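Local coordinates for protein (S)-2-haloacid dehalogenase IVA (Burkholderia cepacia, PDB 2NO4) that hydrolyses short-chain (S)-2-haloalkanoic acids, releasing halide and inverting configuration to give (R)-2-hydroxyalkanoic acids, at residues Ile159-Pro164 with Asn187-Gly192; Phe169-Leu174 with Phe197-Val202; Cys17-Tyr22 with Asn223-Leu228; Ile126-Asn129 with Met134-Ala137. All blocks are in the same frame, centred on the assembly; numbering follows the deposited sequence.

Interaction 1 of 4, residues Ile159-Pro164 with Asn187-Gly192; sequences IYKPDP and NAWDLG. With SO4 (sulfate ion), chain H.
Loop Ile159-Pro164 comes closest to the first turn of helix 188-197 at Pro162 and Asp190, whose CA atoms are 5.6 Å apart; a cis peptide bond before Pro162 shapes the loop here. Lys161 carries the contact. With CG beside the backbone N (chi1 -66°), its extended chain crosses the Asp190 side chain at a slant. Its CB meets the Trp189 indole at the ring edge, near the ring plane, 3.7 Å from CZ3. Farther out, CD of Lys161 passes 3.4 Å from Asp190 OD1, and NZ then forms a salt bridge of 2.9 Å with Asp190 OD2. The ammonium meets that oxygen from above the carboxylate, 40° out of its plane.

A lysine following strand 150-153 and an acidic residue after strand 181-185 are characteristic of the HAD-superfamily active site, and both are inferred to matter for catalysis here. NZ of Lys161 has further partners: a sulfate oxygen, O3, at 2.8 Å, the nucleophile Asp20 and the carbonyl of Leu127. Asp190 is fixed on both oxygens, OD1 by the hydroxyl of Tyr167 and OD2 by Ser185 as well as by the lysine.

Below this polar layer, Pro162 CB packs 3.7 Å from the backbone O of Trp189. CB of Asn187 and CB of Asp190 both lie over the rim of one face of the indole. Trp59 of helix 43-63 meets the same ring system edge-to-face. Pro162 also packs on Leu63 of the second subunit, which brings the dimer partner up to this loop.

Interaction 2 of 4, residues Phe169-Leu174 with Phe197-Val202; sequences FACDRL and FGFNTV
The sulfur of Cys171 lies against the edges of two aromatic rings, those of Phe197 and Phe199. Its SG atom lies 3.6 Å from Phe197 CE2 and 3.5 Å from Phe199 CE1. Seen from the ring centres the sulfur is almost in both planes, 84° off the normal of the Phe197 ring and 82° off that of Phe199, so these sulfur-aromatic contacts are made with ring C-H groups and not with the pi faces. Cys171 reaches them because its SG stands beside its own backbone N, and its CB already points at the opposing segment.

The two rings also touch each other: Phe197 CD2 sits 3.8 Å above the plane of Phe199, displaced toward the rim. Between them in sequence, Gly198 has positive phi and serves as the C-prime residue of the Schellman motif that ends helix 188-197, turning the chain toward strand 200-204. The contact thus joins helix 164-174 to the connection between helix 188-197 and strand 200-204 in the Rossmann-like HAD core.

The preceding residue on the helix, Ala170, offers only its methyl group, with CB 4.2 Å from Phe199 CZ and again near the plane of the ring. That methyl also rests on Leu127 of strand 123-128, wedged between sheet and aromatic ring. Phe197 extends the packing along helix 164-174 to Pro164, Tyr167 and Gln168, while backbone hydrogen bonds of Asn200 and Val202 with Phe183 hold the following strand in the sheet.

Interaction 3 of 4, residues Cys17-Tyr22 with Asn223-Leu228; sequences CVFDAY and NSLSEL. With SO4 (sulfate ion), chain H; SO4 (sulfate ion), chain L.
Phe19 meets two leucines through the CE2-CZ side of its ring, CE2 being shared by both. CE2 of Phe19 lies 3.5 Å from Leu228 CD1, which arrives at the ring edge from the opposite direction, and 3.9 Å from Leu225 CD2, which approaches obliquely. The join is wholly apolar.

Both leucines owe their spacing to a short 3-10 turn, in which Leu228 N bonds to Leu225 O at 3.0 Å. Before it, Ser224 OG accepts from Ser226 N at 3.2 Å, forming an ST turn. A sulfate ion, probably from the crystallisation liquor, is bound at the start of this turn: Leu225 N reaches its O3 at 2.8 Å in a nearly straight bond (173°), and the hydroxyl of Ser224 donates to its O4. Asp109 N and Arg206 NE also bond to this ion.

On the other side, Phe19 directly precedes the nucleophile Asp20, which belongs to the first catalytic motif of the HAD superfamily. There the backbone turns its N-H groups on a second sulfate: Ala21 N (3.0 Å) and Tyr22 N (2.9 Å, 170°) both donate to O1. Ala21 and Tyr22 also bind the haloacid substrate.

Strand 16-19 runs between strands 123-128 and 181-185, with Leu114 and Leu117 of helix 110-119 packed on Phe19, while Leu228 shares Val184 of strand 181-185 with that ring.

Interaction 4 of 4, residues Ile126-Asn129 with Met134-Ala137; sequences ILSN and MLQA. With SO4 (sulfate ion), chain H.
Leu135 points from its helix toward the strand and sets one methyl, CD1, against two residues on the same side of it. Ser128 is the nearer, its CB 3.6 Å from Leu135 CD1; Ile126 follows, its CG2 branch 4.1 Å from that methyl, with the two side chains slanting past each other. CB of Ser128 makes the closest approach, with OG a little farther off at 3.9 Å from Leu135 CD1. That hydroxyl, placed opposite the residue's own backbone N (chi1 -179°), turns to a bound sulfate and donates to O1 at 2.8 Å.

This is the opening half of the beta-alpha-beta unit made by strand 123-128, helix 132-141 and strand 150-153, and a serine or threonine at the end of such a strand is the second HAD motif. Ser128 and Asn129 both bind the haloacid. In this crystal Asn129 N donates to sulfate O3 at 2.8 Å, nearly straight at 169°, so the ion is held by backbone and side chain together.

Second-shell bonds fix both residues: Gly130 N donates to the hydroxyl of Ser128, and Asn129 OD1 accepts from the backbone N of Lys161. Leu135 continues onto Cys151 of the neighbouring strand.

Interactions 1, 3 and 4 meet at one sulfate, probably a crystallisation ion, lying where the substrate-binding residues converge. The nucleophile of interaction 3 is tied to interaction 1 by Lys161 NZ and Asp20 OD1, 3.0 Å apart, while the same NZ reaches Leu127 O of interaction 4 at 2.8 Å. Sheet pairing joins interactions 3 and 4 directly, with Phe19 O 2.9 Å from Leu127 N. Interaction 2 does not touch the sulfate, but Phe197 packs on Tyr167, the partner of Asp190 in interaction 1; the centres of these two contacts are about 11 Å apart. Val202 CG1 is 3.5 Å from Leu228 CD2 of interaction 3, and Leu191 of interaction 1 packs against Val202.

Interaction 1 of 4, residues Ile159-Pro164 with Asn187-Gly192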
loop_
_atom_site.group_PDB
_atom_site.type_symbol
_atom_site.label_atom_id
_atom_site.label_comp_id
_atom_site.label_asym_id
_atom_site.label_seq_id
_atom_site.Cartn_x
_atom_site.Cartn_y
_atom_site.Cartn_z
ATOM N N ILE B 159 1.719 -10.534 11.876
ATOM C CA ILE B 159 1.025 -9.254 11.820
ATOM C C ILE B 159 2.059 -8.202 11.373
ATOM O O ILE B 159 3.090 -8.053 12.018
ATOM C CB ILE B 159 0.525 -8.851 13.229
ATOM C CG1 ILE B 159 -0.597 -9.786 13.705
ATOM C CG2 ILE B 159 -0.025 -7.402 13.228
ATOM C CD1 ILE B 159 -0.946 -9.540 15.136
ATOM N N TYR B 160 1.769 -7.473 10.293
ATOM C CA TYR B 160 2.713 -6.487 9.758
ATOM C C TYR B 160 2.505 -5.074 10.301
ATOM O O TYR B 160 1.421 -4.737 10.761
ATOM C CB TYR B 160 2.615 -6.475 8.232
ATOM C CG TYR B 160 3.299 -7.653 7.570
ATOM C CD1 TYR B 160 2.572 -8.575 6.823
ATOM C CD2 TYR B 160 4.695 -7.818 7.664
ATOM C CE1 TYR B 160 3.216 -9.620 6.177
ATOM C CE2 TYR B 160 5.331 -8.854 7.011
ATOM C CZ TYR B 160 4.592 -9.741 6.287
ATOM O OH TYR B 160 5.210 -10.773 5.672
ATOM N N LYS B 161 3.554 -4.258 10.238
ATOM C CA LYS B 161 3.435 -2.826 10.497
ATOM C C LYS B 161 2.423 -2.254 9.477
ATOM O O LYS B 161 2.321 -2.787 8.366
ATOM C CB LYS B 161 4.794 -2.156 10.263
ATOM C CG LYS B 161 5.882 -2.549 11.217
ATOM C CD LYS B 161 7.214 -2.157 10.572
ATOM C CE LYS B 161 8.347 -2.148 11.566
ATOM N NZ LYS B 161 9.596 -1.544 10.914
ATOM N N PRO B 162 1.740 -1.142 9.815
ATOM C CA PRO B 162 1.821 -0.356 11.079
ATOM C C PRO B 162 0.767 -0.725 12.144
ATOM O O PRO B 162 0.305 0.155 12.880
ATOM C CB PRO B 162 1.564 1.079 10.591
ATOM C CG PRO B 162 0.674 0.926 9.376
ATOM C CD PRO B 162 0.861 -0.478 8.820
ATOM N N ASP B 163 0.344 -1.989 12.170
ATOM C CA ASP B 163 -0.632 -2.462 13.153
ATOM C C ASP B 163 0.019 -2.290 14.516
ATOM O O ASP B 163 1.174 -2.694 14.668
ATOM C CB ASP B 163 -0.900 -3.961 12.943
ATOM C CG ASP B 163 -2.005 -4.474 13.821
ATOM O OD1 ASP B 163 -1.827 -4.545 15.061
ATOM O OD2 ASP B 163 -3.086 -4.743 13.281
ATOM N N PRO B 164 -0.699 -1.676 15.492
ATOM C CA PRO B 164 -0.042 -1.423 16.781
ATOM C C PRO B 164 0.498 -2.669 17.515
ATOM O O PRO B 164 1.436 -2.524 18.307
ATOM C CB PRO B 164 -1.129 -0.726 17.601
ATOM C CG PRO B 164 -2.490 -1.179 16.911
ATOM C CD PRO B 164 -2.089 -1.172 15.480
ATOM N N ASN B 187 10.700 5.138 6.657
ATOM C CA ASN B 187 9.377 4.874 6.061
ATOM C C ASN B 187 8.306 5.637 6.792
ATOM O O ASN B 187 8.068 5.362 7.950
ATOM C CB ASN B 187 9.082 3.363 6.092
ATOM C CG ASN B 187 10.146 2.568 5.342
ATOM O OD1 ASN B 187 10.513 2.924 4.225
ATOM N ND2 ASN B 187 10.689 1.545 5.972
ATOM N N ALA B 188 7.691 6.610 6.116
ATOM C CA ALA B 188 6.698 7.486 6.737
ATOM C C ALA B 188 5.495 6.762 7.361
ATOM O O ALA B 188 5.012 7.197 8.390
ATOM C CB ALA B 188 6.234 8.592 5.747
ATOM N N TRP B 189 5.028 5.664 6.744
ATOM C CA TRP B 189 3.892 4.880 7.248
ATOM C C TRP B 189 4.263 4.172 8.598
ATOM O O TRP B 189 3.439 4.004 9.472
ATOM C CB TRP B 189 3.414 3.854 6.162
ATOM C CG TRP B 189 4.510 3.060 5.541
ATOM C CD1 TRP B 189 5.166 3.365 4.385
ATOM C CD2 TRP B 189 5.149 1.869 6.064
ATOM N NE1 TRP B 189 6.158 2.456 4.144
ATOM C CE2 TRP B 189 6.177 1.521 5.149
ATOM C CE3 TRP B 189 4.948 1.061 7.209
ATOM C CZ2 TRP B 189 7.039 0.406 5.335
ATOM C CZ3 TRP B 189 5.824 -0.076 7.398
ATOM C CH2 TRP B 189 6.838 -0.381 6.456
ATOM N N ASP B 190 5.520 3.788 8.717
ATOM C CA ASP B 190 6.081 3.108 9.868
ATOM C C ASP B 190 6.240 4.118 11.011
ATOM O O ASP B 190 5.888 3.819 12.156
ATOM C CB ASP B 190 7.426 2.501 9.449
ATOM C CG ASP B 190 8.041 1.569 10.508
ATOM O OD1 ASP B 190 7.324 1.081 11.424
ATOM O OD2 ASP B 190 9.281 1.329 10.384
ATOM N N LEU B 191 6.742 5.312 10.705
ATOM C CA LEU B 191 6.745 6.434 11.675
ATOM C C LEU B 191 5.310 6.816 12.111
ATOM O O LEU B 191 5.091 7.141 13.256
ATOM C CB LEU B 191 7.506 7.660 11.142
ATOM C CG LEU B 191 8.976 7.344 10.797
ATOM C CD1 LEU B 191 9.437 8.279 9.690
ATOM C CD2 LEU B 191 9.873 7.404 12.038
ATOM N N GLY B 192 4.366 6.811 11.178
ATOM C CA GLY B 192 2.970 7.084 11.496
ATOM C C GLY B 192 2.427 6.083 12.497
ATOM O O GLY B 192 1.879 6.483 13.509
HETATM S S SO4 H . 10.932 -3.215 7.635
HETATM O O1 SO4 H . 12.285 -3.393 8.107
HETATM O O2 SO4 H . 10.591 -4.198 6.612
HETATM O O3 SO4 H . 9.969 -3.219 8.713
HETATM O O4 SO4 H . 10.944 -1.895 7.007
#

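Interaction 2 of 4, residues Phe169-Leu174 with Phe197-Val202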
loop_
_atom_site.group_PDB
_atom_site.type_symbol
_atom_site.label_atom_id
_atom_site.label_comp_id
_atom_site.label_asym_id
_atom_site.label_seq_id
_atom_site.Cartn_x
_atom_site.Cartn_y
_atom_site.Cartn_z
ATOM N N PHE B 169 4.632 -5.600 20.695
ATOM C CA PHE B 169 5.574 -6.730 20.726
ATOM C C PHE B 169 7.011 -6.302 21.107
ATOM O O PHE B 169 7.664 -6.978 21.916
ATOM C CB PHE B 169 5.551 -7.481 19.373
ATOM C CG PHE B 169 6.466 -8.687 19.308
ATOM C CD1 PHE B 169 6.193 -9.849 20.056
ATOM C CD2 PHE B 169 7.592 -8.685 18.479
ATOM C CE1 PHE B 169 7.054 -10.986 19.971
ATOM C CE2 PHE B 169 8.445 -9.803 18.410
ATOM C CZ PHE B 169 8.172 -10.945 19.152
ATOM N N ALA B 170 7.496 -5.202 20.518
ATOM C CA ALA B 170 8.812 -4.634 20.839
ATOM C C ALA B 170 8.901 -4.196 22.315
ATOM O O ALA B 170 9.892 -4.474 22.980
ATOM C CB ALA B 170 9.144 -3.423 19.868
ATOM N N CYS B 171 7.883 -3.476 22.800
ATOM C CA CYS B 171 7.786 -3.086 24.212
ATOM C C CYS B 171 7.852 -4.313 25.107
ATOM O O CYS B 171 8.655 -4.350 26.022
ATOM C CB CYS B 171 6.482 -2.340 24.491
ATOM S SG CYS B 171 6.430 -0.759 23.731
ATOM N N ASP B 172 7.014 -5.300 24.814
ATOM C CA ASP B 172 6.986 -6.584 25.536
ATOM C C ASP B 172 8.331 -7.308 25.549
ATOM O O ASP B 172 8.833 -7.673 26.624
ATOM C CB ASP B 172 5.875 -7.519 25.021
ATOM C CG ASP B 172 4.476 -6.946 25.218
ATOM O OD1 ASP B 172 4.273 -5.947 25.939
ATOM O OD2 ASP B 172 3.546 -7.491 24.619
ATOM N N ARG B 173 8.916 -7.540 24.382
ATOM C CA ARG B 173 10.178 -8.264 24.333
ATOM C C ARG B 173 11.342 -7.487 24.949
ATOM O O ARG B 173 12.237 -8.078 25.556
ATOM C CB ARG B 173 10.529 -8.665 22.913
ATOM C CG ARG B 173 9.674 -9.793 22.399
ATOM C CD ARG B 173 9.848 -11.071 23.256
ATOM N NE ARG B 173 9.867 -12.213 22.358
ATOM C CZ ARG B 173 10.953 -12.637 21.711
ATOM N NH1 ARG B 173 12.152 -12.049 21.903
ATOM N NH2 ARG B 173 10.837 -13.666 20.894
ATOM N N LEU B 174 11.346 -6.167 24.767
ATOM C CA LEU B 174 12.475 -5.359 25.238
ATOM C C LEU B 174 12.353 -4.872 26.673
ATOM O O LEU B 174 13.307 -4.295 27.202
ATOM C CB LEU B 174 12.766 -4.181 24.290
ATOM C CG LEU B 174 13.175 -4.601 22.857
ATOM C CD1 LEU B 174 13.197 -3.368 21.959
ATOM C CD2 LEU B 174 14.525 -5.342 22.831
ATOM N N PHE B 197 1.196 4.774 18.045
ATOM C CA PHE B 197 1.387 3.849 19.161
ATOM C C PHE B 197 1.987 4.520 20.413
ATOM O O PHE B 197 1.641 4.160 21.560
ATOM C CB PHE B 197 2.242 2.638 18.722
ATOM C CG PHE B 197 2.521 1.666 19.842
ATOM C CD1 PHE B 197 1.536 0.757 20.236
ATOM C CD2 PHE B 197 3.746 1.684 20.511
ATOM C CE1 PHE B 197 1.744 -0.133 21.307
ATOM C CE2 PHE B 197 3.990 0.797 21.566
ATOM C CZ PHE B 197 2.976 -0.105 21.974
ATOM N N GLY B 198 2.880 5.493 20.220
ATOM C CA GLY B 198 3.491 6.180 21.367
ATOM C C GLY B 198 5.013 6.204 21.466
ATOM O O GLY B 198 5.551 6.767 22.427
ATOM N N PHE B 199 5.720 5.600 20.505
ATOM C CA PHE B 199 7.203 5.714 20.491
ATOM C C PHE B 199 7.597 7.137 20.145
ATOM O O PHE B 199 6.831 7.819 19.508
ATOM C CB PHE B 199 7.836 4.831 19.431
ATOM C CG PHE B 199 7.764 3.355 19.710
ATOM C CD1 PHE B 199 7.548 2.861 21.000
ATOM C CD2 PHE B 199 7.942 2.454 18.661
ATOM C CE1 PHE B 199 7.515 1.446 21.248
ATOM C CE2 PHE B 199 7.913 1.054 18.875
ATOM C CZ PHE B 199 7.715 0.553 20.192
ATOM N N ASN B 200 8.794 7.568 20.573
ATOM C CA ASN B 200 9.382 8.849 20.138
ATOM C C ASN B 200 10.005 8.648 18.758
ATOM O O ASN B 200 10.968 7.892 18.609
ATOM C CB ASN B 200 10.430 9.346 21.153
ATOM C CG ASN B 200 9.839 9.506 22.553
ATOM O OD1 ASN B 200 9.089 10.445 22.808
ATOM N ND2 ASN B 200 10.147 8.566 23.451
ATOM N N THR B 201 9.461 9.320 17.747
ATOM C CA THR B 201 9.818 8.995 16.365
ATOM C C THR B 201 10.841 9.936 15.749
ATOM O O THR B 201 10.765 11.151 15.895
ATOM C CB THR B 201 8.559 8.898 15.466
ATOM O OG1 THR B 201 7.783 10.082 15.650
ATOM C CG2 THR B 201 7.737 7.683 15.889
ATOM N N VAL B 202 11.786 9.341 15.048
ATOM C CA VAL B 202 12.802 10.084 14.319
ATOM C C VAL B 202 12.859 9.561 12.898
ATOM O O VAL B 202 13.125 8.368 12.656
ATOM C CB VAL B 202 14.176 9.937 14.972
ATOM C CG1 VAL B 202 15.276 10.639 14.093
ATOM C CG2 VAL B 202 14.126 10.450 16.422
#

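Interaction 3 of 4, residues Cys17-Tyr22 with Asn223-Leu228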
loop_
_atom_site.group_PDB
_atom_site.type_symbol
_atom_site.label_atom_id
_atom_site.label_comp_id
_atom_site.label_asym_id
_atom_site.label_seq_id
_atom_site.Cartn_x
_atom_site.Cartn_y
_atom_site.Cartn_z
ATOM N N CYS B 17 16.797 2.314 21.455
ATOM C CA CYS B 17 16.733 2.808 20.077
ATOM C C CYS B 17 16.321 1.645 19.243
ATOM O O CYS B 17 17.026 0.650 19.162
ATOM C CB CYS B 17 18.090 3.354 19.602
ATOM S SG CYS B 17 18.580 4.853 20.537
ATOM N N VAL B 18 15.123 1.755 18.669
ATOM C CA VAL B 18 14.552 0.686 17.880
ATOM C C VAL B 18 14.496 1.150 16.422
ATOM O O VAL B 18 13.943 2.233 16.111
ATOM C CB VAL B 18 13.136 0.279 18.410
ATOM C CG1 VAL B 18 12.580 -0.823 17.535
ATOM C CG2 VAL B 18 13.232 -0.200 19.883
ATOM N N PHE B 19 15.110 0.338 15.564
ATOM C CA PHE B 19 15.339 0.638 14.178
ATOM C C PHE B 19 14.496 -0.203 13.213
ATOM O O PHE B 19 14.439 -1.410 13.319
ATOM C CB PHE B 19 16.826 0.370 13.838
ATOM C CG PHE B 19 17.740 1.433 14.351
ATOM C CD1 PHE B 19 18.282 1.360 15.653
ATOM C CD2 PHE B 19 18.011 2.550 13.577
ATOM C CE1 PHE B 19 19.094 2.377 16.136
ATOM C CE2 PHE B 19 18.850 3.589 14.065
ATOM C CZ PHE B 19 19.385 3.476 15.344
ATOM N N ASP B 20 13.886 0.475 12.249
ATOM C CA ASP B 20 13.442 -0.150 11.009
ATOM C C ASP B 20 14.646 -0.720 10.259
ATOM O O ASP B 20 15.772 -0.225 10.402
ATOM C CB ASP B 20 12.698 0.916 10.181
ATOM C CG ASP B 20 12.277 0.416 8.834
ATOM O OD1 ASP B 20 11.290 -0.329 8.805
ATOM O OD2 ASP B 20 12.916 0.784 7.814
ATOM N N ALA B 21 14.451 -1.811 9.520
ATOM C CA ALA B 21 15.550 -2.376 8.732
ATOM C C ALA B 21 15.535 -1.935 7.259
ATOM O O ALA B 21 16.428 -1.201 6.829
ATOM C CB ALA B 21 15.576 -3.889 8.852
ATOM N N TYR B 22 14.508 -2.353 6.513
ATOM C CA TYR B 22 14.481 -2.223 5.056
ATOM C C TYR B 22 14.110 -0.792 4.674
ATOM O O TYR B 22 12.952 -0.377 4.826
ATOM C CB TYR B 22 13.493 -3.244 4.436
ATOM C CG TYR B 22 14.032 -4.652 4.601
ATOM C CD1 TYR B 22 15.085 -5.107 3.785
ATOM C CD2 TYR B 22 13.556 -5.495 5.621
ATOM C CE1 TYR B 22 15.626 -6.401 3.929
ATOM C CE2 TYR B 22 14.093 -6.776 5.796
ATOM C CZ TYR B 22 15.134 -7.223 4.965
ATOM O OH TYR B 22 15.663 -8.496 5.117
ATOM N N ASN B 223 18.878 13.886 8.141
ATOM C CA ASN B 223 19.116 13.420 6.777
ATOM C C ASN B 223 20.082 12.240 6.689
ATOM O O ASN B 223 20.369 11.761 5.617
ATOM C CB ASN B 223 19.545 14.589 5.853
ATOM C CG ASN B 223 20.936 15.159 6.202
ATOM O OD1 ASN B 223 21.355 16.167 5.627
ATOM N ND2 ASN B 223 21.644 14.530 7.147
ATOM N N SER B 224 20.558 11.773 7.836
ATOM C CA SER B 224 21.554 10.744 7.877
ATOM C C SER B 224 21.477 10.056 9.210
ATOM O O SER B 224 21.227 10.697 10.238
ATOM C CB SER B 224 22.962 11.394 7.737
ATOM O OG SER B 224 23.961 10.435 7.965
ATOM N N LEU B 225 21.789 8.759 9.213
ATOM C CA LEU B 225 21.874 8.030 10.464
ATOM C C LEU B 225 22.968 8.613 11.417
ATOM O O LEU B 225 22.808 8.606 12.640
ATOM C CB LEU B 225 22.180 6.569 10.151
ATOM C CG LEU B 225 21.072 5.648 9.624
ATOM C CD1 LEU B 225 21.762 4.437 8.964
ATOM C CD2 LEU B 225 20.073 5.199 10.713
ATOM N N SER B 226 24.071 9.104 10.854
ATOM C CA SER B 226 25.117 9.768 11.651
ATOM C C SER B 226 24.586 10.926 12.516
ATOM O O SER B 226 25.122 11.197 13.585
ATOM C CB SER B 226 26.255 10.251 10.742
ATOM O OG SER B 226 25.808 11.326 9.925
ATOM N N GLU B 227 23.529 11.594 12.064
ATOM C CA GLU B 227 22.925 12.700 12.824
ATOM C C GLU B 227 22.143 12.288 14.032
ATOM O O GLU B 227 21.745 13.138 14.832
ATOM C CB GLU B 227 22.051 13.566 11.926
ATOM C CG GLU B 227 22.804 14.161 10.759
ATOM C CD GLU B 227 23.870 15.177 11.169
ATOM O OE1 GLU B 227 24.702 15.512 10.298
ATOM O OE2 GLU B 227 23.895 15.646 12.335
ATOM N N LEU B 228 21.912 10.989 14.172
ATOM C CA LEU B 228 21.289 10.456 15.366
ATOM C C LEU B 228 22.246 10.575 16.528
ATOM O O LEU B 228 21.819 10.590 17.681
ATOM C CB LEU B 228 20.936 8.971 15.178
ATOM C CG LEU B 228 19.816 8.561 14.211
ATOM C CD1 LEU B 228 19.761 7.005 14.137
ATOM C CD2 LEU B 228 18.443 9.152 14.675
HETATM S S SO4 H . 10.932 -3.215 7.635
HETATM O O1 SO4 H . 12.285 -3.393 8.107
HETATM O O2 SO4 H . 10.591 -4.198 6.612
HETATM O O3 SO4 H . 9.969 -3.219 8.713
HETATM O O4 SO4 H . 10.944 -1.895 7.007
HETATM S S SO4 L . 23.306 7.267 5.955
HETATM O O1 SO4 L . 24.135 6.097 6.322
HETATM O O2 SO4 L . 22.882 7.266 4.529
HETATM O O3 SO4 L . 22.170 7.257 6.844
HETATM O O4 SO4 L . 24.074 8.494 6.054
#

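Interaction 4 of 4, residues Ile126-Asn129 with Met134-Ala137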
loop_
_atom_site.group_PDB
_atom_site.type_symbol
_atom_site.label_atom_id
_atom_site.label_comp_id
_atom_site.label_asym_id
_atom_site.label_seq_id
_atom_site.Cartn_x
_atom_site.Cartn_y
_atom_site.Cartn_z
ATOM N N ILE B 126 16.415 -4.007 16.293
ATOM C CA ILE B 126 15.668 -3.844 15.041
ATOM C C ILE B 126 14.213 -4.339 15.283
ATOM O O ILE B 126 13.988 -5.320 16.022
ATOM C CB ILE B 126 16.364 -4.604 13.873
ATOM C CG1 ILE B 126 17.609 -3.828 13.408
ATOM C CG2 ILE B 126 15.384 -4.865 12.667
ATOM C CD1 ILE B 126 18.458 -4.565 12.408
ATOM N N LEU B 127 13.235 -3.625 14.706
ATOM C CA LEU B 127 11.850 -4.120 14.607
ATOM C C LEU B 127 11.464 -4.050 13.113
ATOM O O LEU B 127 11.395 -2.945 12.506
ATOM C CB LEU B 127 10.907 -3.278 15.487
ATOM C CG LEU B 127 9.422 -3.674 15.385
ATOM C CD1 LEU B 127 9.232 -5.103 16.009
ATOM C CD2 LEU B 127 8.495 -2.610 16.006
ATOM N N SER B 128 11.269 -5.221 12.514
ATOM C CA SER B 128 11.173 -5.336 11.058
ATOM C C SER B 128 10.012 -6.220 10.611
ATOM O O SER B 128 9.709 -7.240 11.246
ATOM C CB SER B 128 12.483 -5.938 10.513
ATOM O OG SER B 128 12.431 -6.055 9.081
ATOM N N ASN B 129 9.400 -5.873 9.479
ATOM C CA ASN B 129 8.527 -6.830 8.762
ATOM C C ASN B 129 9.237 -8.099 8.292
ATOM O O ASN B 129 8.578 -9.106 8.051
ATOM C CB ASN B 129 7.900 -6.185 7.511
ATOM C CG ASN B 129 6.898 -5.097 7.846
ATOM O OD1 ASN B 129 6.163 -5.177 8.840
ATOM N ND2 ASN B 129 6.840 -4.066 6.981
ATOM N N MET B 134 15.608 -14.080 6.059
ATOM C CA MET B 134 16.069 -13.034 5.143
ATOM C C MET B 134 16.825 -11.901 5.881
ATOM O O MET B 134 17.847 -11.412 5.400
ATOM C CB MET B 134 14.900 -12.498 4.286
ATOM C CG MET B 134 13.927 -11.572 5.005
ATOM S SD MET B 134 12.558 -11.096 3.944
ATOM C CE MET B 134 13.385 -9.810 2.932
ATOM N N LEU B 135 16.341 -11.518 7.055
ATOM C CA LEU B 135 16.888 -10.373 7.763
ATOM C C LEU B 135 18.270 -10.707 8.353
ATOM O O LEU B 135 19.201 -9.898 8.265
ATOM C CB LEU B 135 15.963 -9.949 8.891
ATOM C CG LEU B 135 15.723 -8.455 9.147
ATOM C CD1 LEU B 135 15.193 -8.351 10.561
ATOM C CD2 LEU B 135 16.931 -7.534 8.960
ATOM N N GLN B 136 18.380 -11.888 8.964
ATOM C CA GLN B 136 19.655 -12.359 9.519
ATOM C C GLN B 136 20.770 -12.448 8.481
ATOM O O GLN B 136 21.906 -11.994 8.736
ATOM C CB GLN B 136 19.476 -13.691 10.279
ATOM C CG GLN B 136 19.035 -13.495 11.730
ATOM C CD GLN B 136 20.016 -12.593 12.519
ATOM O OE1 GLN B 136 19.651 -11.510 12.996
ATOM N NE2 GLN B 136 21.273 -13.035 12.617
ATOM N N ALA B 137 20.449 -12.995 7.310
ATOM C CA ALA B 137 21.387 -13.015 6.190
ATOM C C ALA B 137 21.917 -11.607 5.846
ATOM O O ALA B 137 23.131 -11.410 5.689
ATOM C CB ALA B 137 20.759 -13.679 4.944
HETATM S S SO4 H . 10.932 -3.215 7.635
HETATM O O1 SO4 H . 12.285 -3.393 8.107
HETATM O O2 SO4 H . 10.591 -4.198 6.612
HETATM O O3 SO4 H . 9.969 -3.219 8.713
HETATM O O4 SO4 H . 10.944 -1.895 7.007
#